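Local coordinates for protein malonyl CoA reductase (malonate semialdehyde-forming) (Sulfolobus tokodaii, PDB 2EP5) that probably reduces malonyl-CoA to malonate semialdehyde with NADPH, as a member of the aspartate-semialdehyde dehydrogenase family, at residues 177-182 against 326-331; 78-83 against 101-106. One frame throughout, in Å; residues are numbered along the deposited sequence.

In the fold
Both contacts are buried, but they lie on opposite sides of the chain's centre, with their own centres about 24 Å apart and no touch between them. Interaction 1 lies in the dimerisation domain. It joins two turns that leave strands 171-178 and 319-326 of the mixed sheet, next to the predicted active site, and rests on one side-chain hydrogen bond. Interaction 2 lies in the NAD-binding domain. It pairs two neighbouring strands of the parallel sheet through backbone hydrogen bonds, with valines, a leucine and an isoleucine packed about them. Residues of other subunits pack on 177-182, whereas no other chain of the assembly touches interaction 2.

Interaction 1 of 2, residues 177-182 against 326-331; sequences LQAVSG and GDNLVR
A single, almost straight hydrogen bond between Asn328 and Ser181 carries this contact. It joins two turns of the dimerisation domain, one following strand 171-178 and the other following strand 319-326. Asn328 ND2 donates to Ser181 OG at 3.2 Å, with an N-H...O angle of 172°. The hydroxyl oxygen lies in the plane of the amide. Asn328 CG sits between its backbone N and carbonyl carbon (chi1 55°), which extends the amide toward the serine. Ser181 OG is turned the same way on its own residue and also bonds to Arg241 O. The other end of the amide is held too, since Asn328 OD1 accepts from Gly243 N. Bonds at both ends should fix the rotation of this buried group. The Asn328 side chain also touches Cys151 and His244, predicted as the acyl-thioester nucleophile and the proton acceptor. Asn328 thus probably helps to line the active site. Apolar packing is slight. Leu329 CD2 approaches Ser181 OG to 4.2 Å, and Met15 of helix 15-24 touches both residues. Ala179 CB faces the amide oxygen. Asp327 shapes the backbone around Asn328: its OD1 accepts from Leu329 N at 2.8 Å, an Asx turn, and from Val330 N at 3.3 Å, from above the carboxylate plane, which makes the wider Asx motif.

Interaction 2 of 2, residues 78-83 against 101-106; sequences VDVVLS and GKIVVS
Val81 and Val105 carry the ladder between parallel strands 80-83 and 103-106. Val81 N donates to Ile103 O at 2.8 Å, and Val81 O accepts from Val105 N at 2.9 Å. Ser83 N bonds to Val105 O less straight, at 141°. On one face, Val105 CG2 meets Val80 CG1 at 4.0 Å, and Val105 CB lies beside Leu82 CD2. Helix 334-347 packs on Leu82 and Val105. On the other face, the CB atoms of Ser83 and Ser106 are 3.5 Å apart, and both hydroxyls bond to Glu94 of helix 87-99. Before the strands pair, a water bridges Asp79 O and Ile103 N. Lys102 bends at chi2 and chi3 (-84° and 66°), bringing NZ to Val78 O at 2.6 Å. NZ also bonds to His75 O, and Lys102 CD rests on Val81 CG2. A methionine in its place would probably leave the carbonyls of Val78 and His75 without their shared donor. Further out, Gly101 ends helix 87-99 in a Schellman motif and leads into the second strand. Strand 80-83, helix 87-99 and strand 103-106 form a beta-alpha-beta unit of the Rossmann-type NAD-binding domain.

Interaction 1 of 2, residues 177-182 against 326-331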
loop_
_atom_site.group_PDB
_atom_site.type_symbol
_atom_site.label_atom_id
_atom_site.label_comp_id
_atom_site.label_asym_id
_atom_site.label_seq_id
_atom_site.Cartn_x
_atom_site.Cartn_y
_atom_site.Cartn_z
ATOM N N LEU A 177 -5.390 15.924 -5.631
ATOM C CA LEU A 177 -4.908 14.570 -5.391
ATOM C C LEU A 177 -6.164 13.778 -5.037
ATOM O O LEU A 177 -6.738 13.944 -3.962
ATOM C CB LEU A 177 -3.888 14.543 -4.251
ATOM C CG LEU A 177 -2.538 15.218 -4.551
ATOM C CD1 LEU A 177 -2.685 16.713 -4.429
ATOM C CD2 LEU A 177 -1.475 14.743 -3.567
ATOM N N GLN A 178 -6.586 12.916 -5.957
ATOM C CA GLN A 178 -7.811 12.160 -5.784
ATOM C C GLN A 178 -7.685 10.687 -5.442
ATOM O O GLN A 178 -6.912 9.942 -6.054
ATOM C CB GLN A 178 -8.670 12.359 -7.037
ATOM C CG GLN A 178 -8.712 13.839 -7.407
ATOM C CD GLN A 178 -9.570 14.172 -8.606
ATOM O OE1 GLN A 178 -9.402 15.232 -9.209
ATOM N NE2 GLN A 178 -10.499 13.291 -8.950
ATOM N N ALA A 179 -8.473 10.285 -4.454
ATOM C CA ALA A 179 -8.499 8.912 -3.973
ATOM C C ALA A 179 -8.960 7.947 -5.048
ATOM O O ALA A 179 -9.627 8.330 -6.011
ATOM C CB ALA A 179 -9.412 8.808 -2.758
ATOM N N VAL A 180 -8.591 6.685 -4.876
ATOM C CA VAL A 180 -8.960 5.640 -5.815
ATOM C C VAL A 180 -10.478 5.452 -5.910
ATOM O O VAL A 180 -11.017 5.266 -7.001
ATOM C CB VAL A 180 -8.308 4.292 -5.405
ATOM C CG1 VAL A 180 -8.904 3.150 -6.204
ATOM C CG2 VAL A 180 -6.808 4.354 -5.644
ATOM N N SER A 181 -11.164 5.501 -4.770
ATOM C CA SER A 181 -12.611 5.304 -4.750
ATOM C C SER A 181 -13.322 6.230 -5.719
ATOM O O SER A 181 -14.404 5.909 -6.196
ATOM C CB SER A 181 -13.177 5.508 -3.337
ATOM O OG SER A 181 -13.063 6.851 -2.909
ATOM N N GLY A 182 -12.711 7.376 -6.004
ATOM C CA GLY A 182 -13.304 8.330 -6.929
ATOM C C GLY A 182 -13.611 7.709 -8.281
ATOM O O GLY A 182 -14.414 8.230 -9.043
ATOM N N GLY A 326 -11.740 16.803 1.448
ATOM C CA GLY A 326 -13.142 16.471 1.604
ATOM C C GLY A 326 -13.424 15.023 1.239
ATOM O O GLY A 326 -12.666 14.400 0.496
ATOM N N ASP A 327 -14.508 14.478 1.782
ATOM C CA ASP A 327 -14.904 13.104 1.491
ATOM C C ASP A 327 -15.595 13.173 0.125
ATOM O O ASP A 327 -16.683 13.749 0.001
ATOM C CB ASP A 327 -15.885 12.616 2.557
ATOM C CG ASP A 327 -16.234 11.145 2.412
ATOM O OD1 ASP A 327 -16.326 10.650 1.268
ATOM O OD2 ASP A 327 -16.438 10.486 3.455
ATOM N N ASN A 328 -14.958 12.604 -0.896
ATOM C CA ASN A 328 -15.511 12.619 -2.255
ATOM C C ASN A 328 -16.812 11.819 -2.393
ATOM O O ASN A 328 -17.588 12.046 -3.324
ATOM C CB ASN A 328 -14.477 12.069 -3.241
ATOM C CG ASN A 328 -13.979 10.696 -2.842
ATOM O OD1 ASN A 328 -13.349 10.538 -1.789
ATOM N ND2 ASN A 328 -14.269 9.692 -3.666
ATOM N N LEU A 329 -17.046 10.883 -1.477
ATOM C CA LEU A 329 -18.255 10.058 -1.517
ATOM C C LEU A 329 -19.479 10.724 -0.888
ATOM O O LEU A 329 -20.619 10.481 -1.297
ATOM C CB LEU A 329 -18.007 8.727 -0.806
ATOM C CG LEU A 329 -16.943 7.787 -1.374
ATOM C CD1 LEU A 329 -16.939 6.504 -0.548
ATOM C CD2 LEU A 329 -17.245 7.472 -2.843
ATOM N N VAL A 330 -19.229 11.557 0.113
ATOM C CA VAL A 330 -20.286 12.246 0.841
ATOM C C VAL A 330 -20.457 13.681 0.339
ATOM O O VAL A 330 -21.389 13.988 -0.411
ATOM C CB VAL A 330 -19.957 12.232 2.364
ATOM C CG1 VAL A 330 -21.037 12.931 3.156
ATOM C CG2 VAL A 330 -19.815 10.794 2.832
ATOM N N ARG A 331 -19.555 14.559 0.756
ATOM C CA ARG A 331 -19.598 15.948 0.328
ATOM C C ARG A 331 -19.586 16.004 -1.198
ATOM O O ARG A 331 -20.247 16.844 -1.806
ATOM C CB ARG A 331 -18.374 16.700 0.844
ATOM C CG ARG A 331 -18.419 18.186 0.554
ATOM C CD ARG A 331 -19.383 18.829 1.519
ATOM N NE ARG A 331 -20.251 19.804 0.889
ATOM C CZ ARG A 331 -21.172 20.495 1.544
ATOM N NH1 ARG A 331 -21.337 20.311 2.846
ATOM N NH2 ARG A 331 -21.921 21.376 0.902
#

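Interaction 2 of 2, residues 78-83 against 101-106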
loop_
_atom_site.group_PDB
_atom_site.type_symbol
_atom_site.label_atom_id
_atom_site.label_comp_id
_atom_site.label_asym_id
_atom_site.label_seq_id
_atom_site.Cartn_x
_atom_site.Cartn_y
_atom_site.Cartn_z
ATOM N N VAL A 78 -43.339 7.781 -6.902
ATOM C CA VAL A 78 -42.268 8.429 -6.150
ATOM C C VAL A 78 -42.369 9.950 -6.196
ATOM O O VAL A 78 -42.712 10.527 -7.223
ATOM C CB VAL A 78 -40.871 8.017 -6.673
ATOM C CG1 VAL A 78 -39.795 8.614 -5.785
ATOM C CG2 VAL A 78 -40.748 6.501 -6.707
ATOM N N ASP A 79 -42.071 10.590 -5.069
ATOM C CA ASP A 79 -42.115 12.039 -4.979
ATOM C C ASP A 79 -40.915 12.663 -5.675
ATOM O O ASP A 79 -41.051 13.663 -6.377
ATOM C CB ASP A 79 -42.145 12.487 -3.516
ATOM C CG ASP A 79 -43.514 12.327 -2.883
ATOM O OD1 ASP A 79 -44.489 12.906 -3.416
ATOM O OD2 ASP A 79 -43.615 11.627 -1.854
ATOM N N VAL A 80 -39.740 12.073 -5.470
ATOM C CA VAL A 80 -38.512 12.568 -6.083
ATOM C C VAL A 80 -37.600 11.408 -6.455
ATOM O O VAL A 80 -37.476 10.436 -5.712
ATOM C CB VAL A 80 -37.736 13.498 -5.123
ATOM C CG1 VAL A 80 -36.448 13.982 -5.785
ATOM C CG2 VAL A 80 -38.606 14.674 -4.728
ATOM N N VAL A 81 -36.976 11.500 -7.617
ATOM C CA VAL A 81 -36.067 10.460 -8.057
ATOM C C VAL A 81 -34.649 10.975 -7.887
ATOM O O VAL A 81 -34.305 12.037 -8.408
ATOM C CB VAL A 81 -36.271 10.108 -9.530
ATOM C CG1 VAL A 81 -35.338 8.973 -9.918
ATOM C CG2 VAL A 81 -37.714 9.716 -9.777
ATOM N N LEU A 82 -33.843 10.239 -7.126
ATOM C CA LEU A 82 -32.450 10.609 -6.911
ATOM C C LEU A 82 -31.640 9.714 -7.840
ATOM O O LEU A 82 -32.019 8.573 -8.089
ATOM C CB LEU A 82 -32.043 10.367 -5.457
ATOM C CG LEU A 82 -32.966 10.920 -4.370
ATOM C CD1 LEU A 82 -32.233 10.836 -3.049
ATOM C CD2 LEU A 82 -33.360 12.360 -4.655
ATOM N N SER A 83 -30.527 10.224 -8.350
ATOM C CA SER A 83 -29.722 9.451 -9.282
ATOM C C SER A 83 -28.226 9.460 -9.016
ATOM O O SER A 83 -27.619 10.511 -8.783
ATOM C CB SER A 83 -29.976 9.945 -10.710
ATOM O OG SER A 83 -29.262 9.165 -11.654
ATOM N N GLY A 101 -42.426 13.900 -16.574
ATOM C CA GLY A 101 -42.894 14.639 -15.412
ATOM C C GLY A 101 -42.234 14.373 -14.069
ATOM O O GLY A 101 -42.619 14.969 -13.065
ATOM N N LYS A 102 -41.247 13.489 -14.026
ATOM C CA LYS A 102 -40.571 13.184 -12.765
ATOM C C LYS A 102 -39.619 14.285 -12.318
ATOM O O LYS A 102 -39.017 14.967 -13.151
ATOM C CB LYS A 102 -39.773 11.884 -12.891
ATOM C CG LYS A 102 -40.614 10.632 -13.090
ATOM C CD LYS A 102 -41.127 10.060 -11.773
ATOM C CE LYS A 102 -42.101 10.980 -11.073
ATOM N NZ LYS A 102 -42.557 10.389 -9.794
ATOM N N ILE A 103 -39.504 14.466 -11.004
ATOM C CA ILE A 103 -38.562 15.433 -10.441
ATOM C C ILE A 103 -37.282 14.617 -10.190
ATOM O O ILE A 103 -37.280 13.683 -9.382
ATOM C CB ILE A 103 -39.043 16.004 -9.093
ATOM C CG1 ILE A 103 -40.303 16.853 -9.297
ATOM C CG2 ILE A 103 -37.931 16.837 -8.465
ATOM C CD1 ILE A 103 -40.840 17.460 -8.022
ATOM N N VAL A 104 -36.206 14.959 -10.895
ATOM C CA VAL A 104 -34.947 14.235 -10.765
ATOM C C VAL A 104 -33.805 15.083 -10.215
ATOM O O VAL A 104 -33.569 16.200 -10.687
ATOM C CB VAL A 104 -34.490 13.673 -12.139
ATOM C CG1 VAL A 104 -33.198 12.886 -11.985
ATOM C CG2 VAL A 104 -35.579 12.802 -12.740
ATOM N N VAL A 105 -33.103 14.540 -9.218
ATOM C CA VAL A 105 -31.939 15.187 -8.603
ATOM C C VAL A 105 -30.809 14.176 -8.812
ATOM O O VAL A 105 -30.816 13.081 -8.235
ATOM C CB VAL A 105 -32.132 15.431 -7.092
ATOM C CG1 VAL A 105 -30.917 16.162 -6.527
ATOM C CG2 VAL A 105 -33.386 16.248 -6.849
ATOM N N SER A 106 -29.839 14.550 -9.639
ATOM C CA SER A 106 -28.754 13.647 -9.991
ATOM C C SER A 106 -27.336 14.174 -9.821
ATOM O O SER A 106 -27.081 15.371 -10.006
ATOM C CB SER A 106 -28.954 13.207 -11.445
ATOM O OG SER A 106 -27.757 12.712 -12.005
HETATM O O HOH W 1 -41.338 13.420 -9.123
#